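Local structure of 3-dehydroquinate dehydratase (2EGZ) at residues M1-P6 against G23-E28; L54-T59 against L83-D88. The protein catalyses the cis-dehydration of 3-dehydroquinate to 3-dehydroshikimate, the third step of the chorismate pathway, through a Schiff-base intermediate, and works as a homodimer. One frame throughout, in Å; residues are numbered along the deposited sequence.

Contact 1 (M1-P6 against G23-E28); sequences MLIAVP and GADIVE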
ATOM      1  N   MET B   1       2.503 -16.520 -25.484  1.00 21.00           N
ATOM      2  CA  MET B   1       2.009 -16.151 -24.133  1.00 20.47           C
ATOM      3  C   MET B   1       0.704 -16.862 -23.817  1.00 17.69           C
ATOM      4  O   MET B   1      -0.050 -17.237 -24.716  1.00 17.16           O
ATOM      5  CB  MET B   1       1.753 -14.650 -24.038  1.00 22.15           C
ATOM      6  CG  MET B   1       0.517 -14.224 -24.793  1.00 24.38           C
ATOM      7  SD  MET B   1       0.890 -13.503 -26.380  1.00 26.39           S
ATOM      8  CE  MET B   1       0.404 -11.799 -26.016  1.00 24.83           C
ATOM      9  N   LEU B   2       0.435 -17.017 -22.530  1.00 14.92           N
ATOM     10  CA  LEU B   2      -0.786 -17.657 -22.071  1.00 12.76           C
ATOM     11  C   LEU B   2      -1.861 -16.588 -21.942  1.00 13.23           C
ATOM     12  O   LEU B   2      -1.564 -15.446 -21.599  1.00 13.02           O
ATOM     13  CB  LEU B   2      -0.544 -18.322 -20.717  1.00 13.13           C
ATOM     14  CG  LEU B   2       0.528 -19.419 -20.732  1.00 16.03           C
ATOM     15  CD1 LEU B   2       0.689 -19.990 -19.327  1.00 15.90           C
ATOM     16  CD2 LEU B   2       0.142 -20.512 -21.717  1.00 17.23           C
ATOM     17  N   ILE B   3      -3.105 -16.962 -22.222  1.00 13.03           N
ATOM     18  CA  ILE B   3      -4.220 -16.026 -22.134  1.00 13.17           C
ATOM     19  C   ILE B   3      -5.106 -16.371 -20.951  1.00 13.26           C
ATOM     20  O   ILE B   3      -5.584 -17.504 -20.828  1.00 14.50           O
ATOM     21  CB  ILE B   3      -5.082 -16.057 -23.403  1.00 12.06           C
ATOM     22  CG1 ILE B   3      -4.229 -15.719 -24.622  1.00 14.14           C
ATOM     23  CG2 ILE B   3      -6.229 -15.062 -23.272  1.00 12.29           C
ATOM     24  CD1 ILE B   3      -4.969 -15.864 -25.940  1.00 13.55           C
ATOM     25  N   ALA B   4      -5.330 -15.389 -20.085  1.00 11.78           N
ATOM     26  CA  ALA B   4      -6.157 -15.596 -18.905  1.00 12.28           C
ATOM     27  C   ALA B   4      -7.369 -14.681 -18.900  1.00 12.27           C
ATOM     28  O   ALA B   4      -7.324 -13.570 -19.422  1.00 12.16           O
ATOM     29  CB  ALA B   4      -5.338 -15.355 -17.646  1.00 11.11           C
ATOM     30  N   VAL B   5      -8.452 -15.160 -18.301  1.00 11.90           N
ATOM     31  CA  VAL B   5      -9.672 -14.374 -18.198  1.00 14.84           C
ATOM     32  C   VAL B   5     -10.172 -14.453 -16.762  1.00 15.82           C
ATOM     33  O   VAL B   5     -10.295 -15.542 -16.197  1.00 15.43           O
ATOM     34  CB  VAL B   5     -10.771 -14.897 -19.155  1.00 16.02           C
ATOM     35  CG1 VAL B   5     -11.024 -16.371 -18.907  1.00 17.57           C
ATOM     36  CG2 VAL B   5     -12.052 -14.094 -18.965  1.00 18.91           C
ATOM     37  N   PRO B   6     -10.423 -13.293 -16.133  1.00 16.86           N
ATOM     38  CA  PRO B   6     -10.915 -13.279 -14.755  1.00 19.06           C
ATOM     39  C   PRO B   6     -12.400 -13.596 -14.725  1.00 19.76           C
ATOM     40  O   PRO B   6     -13.136 -13.237 -15.643  1.00 20.84           O
ATOM     41  CB  PRO B   6     -10.646 -11.849 -14.310  1.00 19.27           C
ATOM     42  CG  PRO B   6     -10.845 -11.076 -15.582  1.00 18.39           C
ATOM     43  CD  PRO B   6     -10.072 -11.931 -16.571  1.00 19.28           C
ATOM     44  N   GLY B  23     -10.854 -20.168 -26.299  1.00 20.75           N
ATOM     45  CA  GLY B  23      -9.399 -20.229 -26.304  1.00 18.55           C
ATOM     46  C   GLY B  23      -8.594 -19.793 -25.088  1.00 18.16           C
ATOM     47  O   GLY B  23      -7.381 -19.595 -25.196  1.00 18.40           O
ATOM     48  N   ALA B  24      -9.234 -19.641 -23.936  1.00 16.93           N
ATOM     49  CA  ALA B  24      -8.510 -19.234 -22.738  1.00 15.73           C
ATOM     50  C   ALA B  24      -7.620 -20.386 -22.281  1.00 15.82           C
ATOM     51  O   ALA B  24      -8.004 -21.550 -22.391  1.00 15.68           O
ATOM     52  CB  ALA B  24      -9.484 -18.865 -21.633  1.00 13.96           C
ATOM     53  N   ASP B  25      -6.431 -20.061 -21.782  1.00 12.35           N
ATOM     54  CA  ASP B  25      -5.511 -21.087 -21.290  1.00 11.61           C
ATOM     55  C   ASP B  25      -5.674 -21.141 -19.786  1.00 11.04           C
ATOM     56  O   ASP B  25      -5.492 -22.187 -19.156  1.00 10.49           O
ATOM     57  CB  ASP B  25      -4.058 -20.707 -21.585  1.00 11.40           C
ATOM     58  CG  ASP B  25      -3.768 -20.600 -23.059  1.00 13.94           C
ATOM     59  OD1 ASP B  25      -3.848 -21.640 -23.744  1.00 14.53           O
ATOM     60  OD2 ASP B  25      -3.458 -19.480 -23.531  1.00 14.22           O
ATOM     61  N   ILE B  26      -6.018 -19.989 -19.221  1.00 11.30           N
ATOM     62  CA  ILE B  26      -6.163 -19.845 -17.784  1.00 11.84           C
ATOM     63  C   ILE B  26      -7.421 -19.099 -17.366  1.00 12.22           C
ATOM     64  O   ILE B  26      -7.869 -18.187 -18.055  1.00 12.42           O
ATOM     65  CB  ILE B  26      -4.975 -19.040 -17.209  1.00 11.86           C
ATOM     66  CG1 ILE B  26      -3.659 -19.752 -17.511  1.00 12.78           C
ATOM     67  CG2 ILE B  26      -5.162 -18.818 -15.723  1.00 13.94           C
ATOM     68  CD1 ILE B  26      -2.447 -18.901 -17.201  1.00 15.94           C
ATOM     69  N   VAL B  27      -7.985 -19.499 -16.232  1.00 12.26           N
ATOM     70  CA  VAL B  27      -9.133 -18.805 -15.671  1.00 12.48           C
ATOM     71  C   VAL B  27      -8.639 -18.260 -14.337  1.00 12.52           C
ATOM     72  O   VAL B  27      -8.127 -19.007 -13.500  1.00 12.36           O
ATOM     73  CB  VAL B  27     -10.346 -19.740 -15.404  1.00 14.38           C
ATOM     74  CG1 VAL B  27     -11.340 -19.048 -14.469  1.00 16.30           C
ATOM     75  CG2 VAL B  27     -11.043 -20.077 -16.713  1.00 13.76           C
ATOM     76  N   GLU B  28      -8.753 -16.954 -14.150  1.00 13.05           N
ATOM     77  CA  GLU B  28      -8.339 -16.363 -12.889  1.00 12.87           C
ATOM     78  C   GLU B  28      -9.566 -16.225 -12.002  1.00 14.11           C
ATOM     79  O   GLU B  28     -10.495 -15.485 -12.330  1.00 15.02           O
ATOM     80  CB  GLU B  28      -7.721 -14.977 -13.090  1.00 13.48           C
ATOM     81  CG  GLU B  28      -7.440 -14.267 -11.761  1.00 16.01           C
ATOM     82  CD  GLU B  28      -6.832 -12.887 -11.929  1.00 18.39           C
ATOM     83  OE1 GLU B  28      -7.285 -12.148 -12.825  1.00 19.17           O
ATOM     84  OE2 GLU B  28      -5.915 -12.536 -11.154  1.00 20.35           O
TER
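With CG anti to its own carbonyl carbon (chi1 -63°), Asp-25 holds its carboxylate against the start of strand 2-7, and the like torsion of Ile-26 (chi1 -60°) lays its CD1 by Leu-2. Strands 2-7 and 26-30 are parallel neighbours in the TIM barrel of type I dehydroquinase and, with helix 12-22, form its first beta-alpha-beta unit. Asp-25 OD2 takes the N-H of Ile-3 on its anti lone pair at 2.9 Å, and the same oxygen forms a salt bridge with Arg-213 of helix 206-217. An asparagine here would probably lose that salt bridge and leave Arg-213 without its charge mate. Ile-3 O is gripped twice, by Asp-25 N, which lies in the carbonyl plane at 2.9 Å, and by Ile-26 N. Farther along, Val-5 N bonds to Ile-26 O. On one face of the sheet Ala-4 CB sits 3.7 Å from Ile-26 CB, while Leu-2 CD1 meets Ile-26 CD1; on the other, Val-5 CG1 touches Ala-24 CB at 4.0 Å. At the C-terminal end stands Glu-28, predicted to bind 3-dehydroquinate; its OE2 hydrogen-bonds Thr-59 OG1, and its side chain comes within about 4 Å (nearest atoms) of that of the Schiff-base Lys-142. Its backbone N bonds to Val-5 O from above the carbonyl plane, and its OE1 lies 3.7 Å from Pro-6 CB.

Contact 2 (L54-T59 against L83-D88); sequences LKTILT and LSDYTD
Tyr-86 O is gripped from opposite faces of its carbonyl plane: Leu-58 N donates across the strands at 2.8 Å, and Ser-84 OG, from the same segment as the tyrosine, donates at 2.7 Å. The strands 55-59 and 86-90 run parallel and side by side in the TIM barrel, joined by helix 73-80 as a beta-alpha-beta unit. Ser-84 OG reaches the carbonyl because it stands anti to the backbone N (chi1 -175°), and it accepts in turn from Thr-56 OG1 at 2.7 Å. A short, buried chain of hydroxyls thus runs from Thr-56 through Ser-84 to the tyrosine carbonyl. At the N-terminal end of the pair stands Asp-85. Its OD2 is met on the anti side, 16° out of the carboxylate plane, by Thr-56 N at 2.7 Å; His-50 of helix 39-51 is a second partner of this oxygen. The Lys-55 side chain crosses that of Asp-85 at about a right angle, its aliphatic CB and CG lying against the carboxylate and its bent end bringing NZ to a weak salt bridge with OD1. Thr-56 O receives Tyr-86 N and also lies at the edge of the tyrosine ring, in its plane, 3.5 Å from CD2. Ile-57 CG1 packs against Tyr-86 CB on their shared face, and its CG2 touches Asp-88 CB. On the other face Leu-58 and Thr-87 lie side by side, covered by Phe-77 of helix 73-80. Toward the catalytic end Asp-88 N bonds to Leu-58 O; Asp-88 OD1 bonds to Ser-114 OG, and OD2 makes a long, weak ion pair with Lys-142. Thr-59 OG1, hydrogen-bonded to Glu-28 OE2, lies 3.3 Å from Asp-88 CB.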
ATOM      1  N   LEU B  54      -8.277 -26.441 -18.144  1.00 15.45           N
ATOM      2  CA  LEU B  54      -7.618 -25.137 -18.062  1.00 13.88           C
ATOM      3  C   LEU B  54      -6.867 -24.962 -16.756  1.00 13.48           C
ATOM      4  O   LEU B  54      -7.162 -25.637 -15.771  1.00 13.50           O
ATOM      5  CB  LEU B  54      -8.641 -24.008 -18.204  1.00 15.04           C
ATOM      6  CG  LEU B  54      -8.966 -23.577 -19.638  1.00 18.79           C
ATOM      7  CD1 LEU B  54      -9.539 -24.754 -20.419  1.00 20.59           C
ATOM      8  CD2 LEU B  54      -9.939 -22.405 -19.608  1.00 17.67           C
ATOM      9  N   LYS B  55      -5.886 -24.063 -16.753  1.00 11.32           N
ATOM     10  CA  LYS B  55      -5.124 -23.789 -15.543  1.00 11.99           C
ATOM     11  C   LYS B  55      -5.812 -22.681 -14.766  1.00 10.98           C
ATOM     12  O   LYS B  55      -6.652 -21.966 -15.310  1.00 10.62           O
ATOM     13  CB  LYS B  55      -3.695 -23.373 -15.883  1.00 12.91           C
ATOM     14  CG  LYS B  55      -2.827 -24.536 -16.321  1.00 15.64           C
ATOM     15  CD  LYS B  55      -1.420 -24.073 -16.642  1.00 20.21           C
ATOM     16  CE  LYS B  55      -0.521 -25.247 -16.983  1.00 25.40           C
ATOM     17  NZ  LYS B  55      -0.384 -26.177 -15.829  1.00 26.39           N
ATOM     18  N   THR B  56      -5.447 -22.537 -13.498  1.00 12.44           N
ATOM     19  CA  THR B  56      -6.056 -21.530 -12.645  1.00 11.77           C
ATOM     20  C   THR B  56      -5.068 -20.585 -11.990  1.00 12.02           C
ATOM     21  O   THR B  56      -3.902 -20.918 -11.786  1.00 11.30           O
ATOM     22  CB  THR B  56      -6.834 -22.175 -11.484  1.00 13.26           C
ATOM     23  OG1 THR B  56      -5.925 -22.941 -10.676  1.00 11.76           O
ATOM     24  CG2 THR B  56      -7.932 -23.080 -12.005  1.00 12.42           C
ATOM     25  N   ILE B  57      -5.561 -19.391 -11.681  1.00 13.40           N
ATOM     26  CA  ILE B  57      -4.805 -18.388 -10.948  1.00 11.23           C
ATOM     27  C   ILE B  57      -5.737 -18.105  -9.777  1.00 12.09           C
ATOM     28  O   ILE B  57      -6.896 -17.730  -9.972  1.00 11.92           O
ATOM     29  CB  ILE B  57      -4.598 -17.066 -11.725  1.00 13.08           C
ATOM     30  CG1 ILE B  57      -3.611 -17.264 -12.877  1.00 10.93           C
ATOM     31  CG2 ILE B  57      -4.036 -16.006 -10.780  1.00 13.40           C
ATOM     32  CD1 ILE B  57      -3.478 -16.041 -13.772  1.00 13.14           C
ATOM     33  N   LEU B  58      -5.241 -18.320  -8.566  1.00 11.75           N
ATOM     34  CA  LEU B  58      -6.026 -18.072  -7.365  1.00 13.94           C
ATOM     35  C   LEU B  58      -5.725 -16.650  -6.906  1.00 15.07           C
ATOM     36  O   LEU B  58      -4.621 -16.368  -6.441  1.00 14.75           O
ATOM     37  CB  LEU B  58      -5.638 -19.066  -6.265  1.00 14.00           C
ATOM     38  CG  LEU B  58      -6.255 -18.850  -4.877  1.00 15.66           C
ATOM     39  CD1 LEU B  58      -7.767 -19.028  -4.948  1.00 16.04           C
ATOM     40  CD2 LEU B  58      -5.649 -19.840  -3.891  1.00 17.14           C
ATOM     41  N   THR B  59      -6.704 -15.762  -7.060  1.00 15.04           N
ATOM     42  CA  THR B  59      -6.554 -14.370  -6.661  1.00 16.33           C
ATOM     43  C   THR B  59      -7.621 -13.979  -5.652  1.00 16.15           C
ATOM     44  O   THR B  59      -8.796 -14.290  -5.823  1.00 17.01           O
ATOM     45  CB  THR B  59      -6.676 -13.409  -7.863  1.00 17.45           C
ATOM     46  OG1 THR B  59      -5.606 -13.651  -8.783  1.00 16.25           O
ATOM     47  CG2 THR B  59      -6.606 -11.956  -7.398  1.00 18.62           C
ATOM     48  N   LEU B  83      -3.318 -26.258  -4.605  1.00 18.63           N
ATOM     49  CA  LEU B  83      -4.165 -26.842  -5.637  1.00 18.85           C
ATOM     50  C   LEU B  83      -4.359 -25.997  -6.890  1.00 19.68           C
ATOM     51  O   LEU B  83      -4.968 -26.458  -7.854  1.00 22.49           O
ATOM     52  CB  LEU B  83      -5.532 -27.176  -5.035  1.00 20.49           C
ATOM     53  CG  LEU B  83      -5.506 -27.996  -3.742  1.00 22.02           C
ATOM     54  CD1 LEU B  83      -6.934 -28.180  -3.221  1.00 24.58           C
ATOM     55  CD2 LEU B  83      -4.838 -29.345  -3.999  1.00 22.18           C
ATOM     56  N   SER B  84      -3.857 -24.769  -6.884  1.00 16.40           N
ATOM     57  CA  SER B  84      -4.002 -23.892  -8.040  1.00 15.75           C
ATOM     58  C   SER B  84      -2.670 -23.803  -8.785  1.00 14.54           C
ATOM     59  O   SER B  84      -1.610 -23.787  -8.162  1.00 14.27           O
ATOM     60  CB  SER B  84      -4.442 -22.499  -7.585  1.00 16.79           C
ATOM     61  OG  SER B  84      -4.704 -21.659  -8.693  1.00 16.83           O
ATOM     62  N   ASP B  85      -2.724 -23.747 -10.112  1.00 13.56           N
ATOM     63  CA  ASP B  85      -1.500 -23.670 -10.910  1.00 12.21           C
ATOM     64  C   ASP B  85      -0.700 -22.427 -10.550  1.00 10.46           C
ATOM     65  O   ASP B  85       0.531 -22.464 -10.501  1.00 10.73           O
ATOM     66  CB  ASP B  85      -1.848 -23.675 -12.395  1.00 11.23           C
ATOM     67  CG  ASP B  85      -2.679 -24.878 -12.783  1.00 14.92           C
ATOM     68  OD1 ASP B  85      -2.108 -25.987 -12.920  1.00 16.41           O
ATOM     69  OD2 ASP B  85      -3.907 -24.720 -12.926  1.00 13.29           O
ATOM     70  N   TYR B  86      -1.408 -21.327 -10.306  1.00 10.33           N
ATOM     71  CA  TYR B  86      -0.784 -20.063  -9.913  1.00 10.33           C
ATOM     72  C   TYR B  86      -1.578 -19.468  -8.760  1.00 11.52           C
ATOM     73  O   TYR B  86      -2.779 -19.709  -8.627  1.00 10.69           O
ATOM     74  CB  TYR B  86      -0.851 -19.011 -11.024  1.00 11.03           C
ATOM     75  CG  TYR B  86      -0.201 -19.350 -12.340  1.00 10.74           C
ATOM     76  CD1 TYR B  86       1.112 -18.961 -12.612  1.00 12.30           C
ATOM     77  CD2 TYR B  86      -0.923 -19.992 -13.344  1.00 12.26           C
ATOM     78  CE1 TYR B  86       1.683 -19.195 -13.857  1.00 15.15           C
ATOM     79  CE2 TYR B  86      -0.363 -20.232 -14.587  1.00 13.81           C
ATOM     80  CZ  TYR B  86       0.935 -19.829 -14.841  1.00 14.40           C
ATOM     81  OH  TYR B  86       1.480 -20.032 -16.088  1.00 14.80           O
ATOM     82  N   THR B  87      -0.893 -18.676  -7.946  1.00 13.06           N
ATOM     83  CA  THR B  87      -1.518 -17.940  -6.859  1.00 13.89           C
ATOM     84  C   THR B  87      -0.981 -16.521  -7.027  1.00 13.98           C
ATOM     85  O   THR B  87       0.230 -16.320  -7.151  1.00 14.01           O
ATOM     86  CB  THR B  87      -1.126 -18.464  -5.465  1.00 15.14           C
ATOM     87  OG1 THR B  87      -1.760 -19.728  -5.227  1.00 14.95           O
ATOM     88  CG2 THR B  87      -1.569 -17.473  -4.393  1.00 14.69           C
ATOM     89  N   ASP B  88      -1.883 -15.549  -7.076  1.00 12.06           N
ATOM     90  CA  ASP B  88      -1.490 -14.152  -7.227  1.00 14.15           C
ATOM     91  C   ASP B  88      -1.654 -13.460  -5.878  1.00 13.50           C
ATOM     92  O   ASP B  88      -2.764 -13.358  -5.361  1.00 14.36           O
ATOM     93  CB  ASP B  88      -2.376 -13.463  -8.279  1.00 12.03           C
ATOM     94  CG  ASP B  88      -2.003 -12.000  -8.506  1.00 15.69           C
ATOM     95  OD1 ASP B  88      -1.650 -11.310  -7.524  1.00 15.98           O
ATOM     96  OD2 ASP B  88      -2.082 -11.526  -9.665  1.00 15.96           O
TER

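Overall arrangement
From the N terminus, strand 2-7 leads through helix 12-22 into strand 26-30, where contact 1 closes the first loop. Helix 39-51 then carries the chain to strand 55-59, and after helix 73-80 contact 2 closes a second loop with strand 86-90. The two follow in series, neither nested nor crossed, and their centres lie about 11 Å apart. The pairing of strands 26-30 and 55-59 between them makes the four strands consecutive in the barrel. Val-27 N probably bonds to Lys-55 O between the contacts, Leu-2 CD1 packs on Tyr-86 OH, and a hydrogen bond between Glu-28 OE2 and Thr-59 OG1 links them beside the active-site Lys-142.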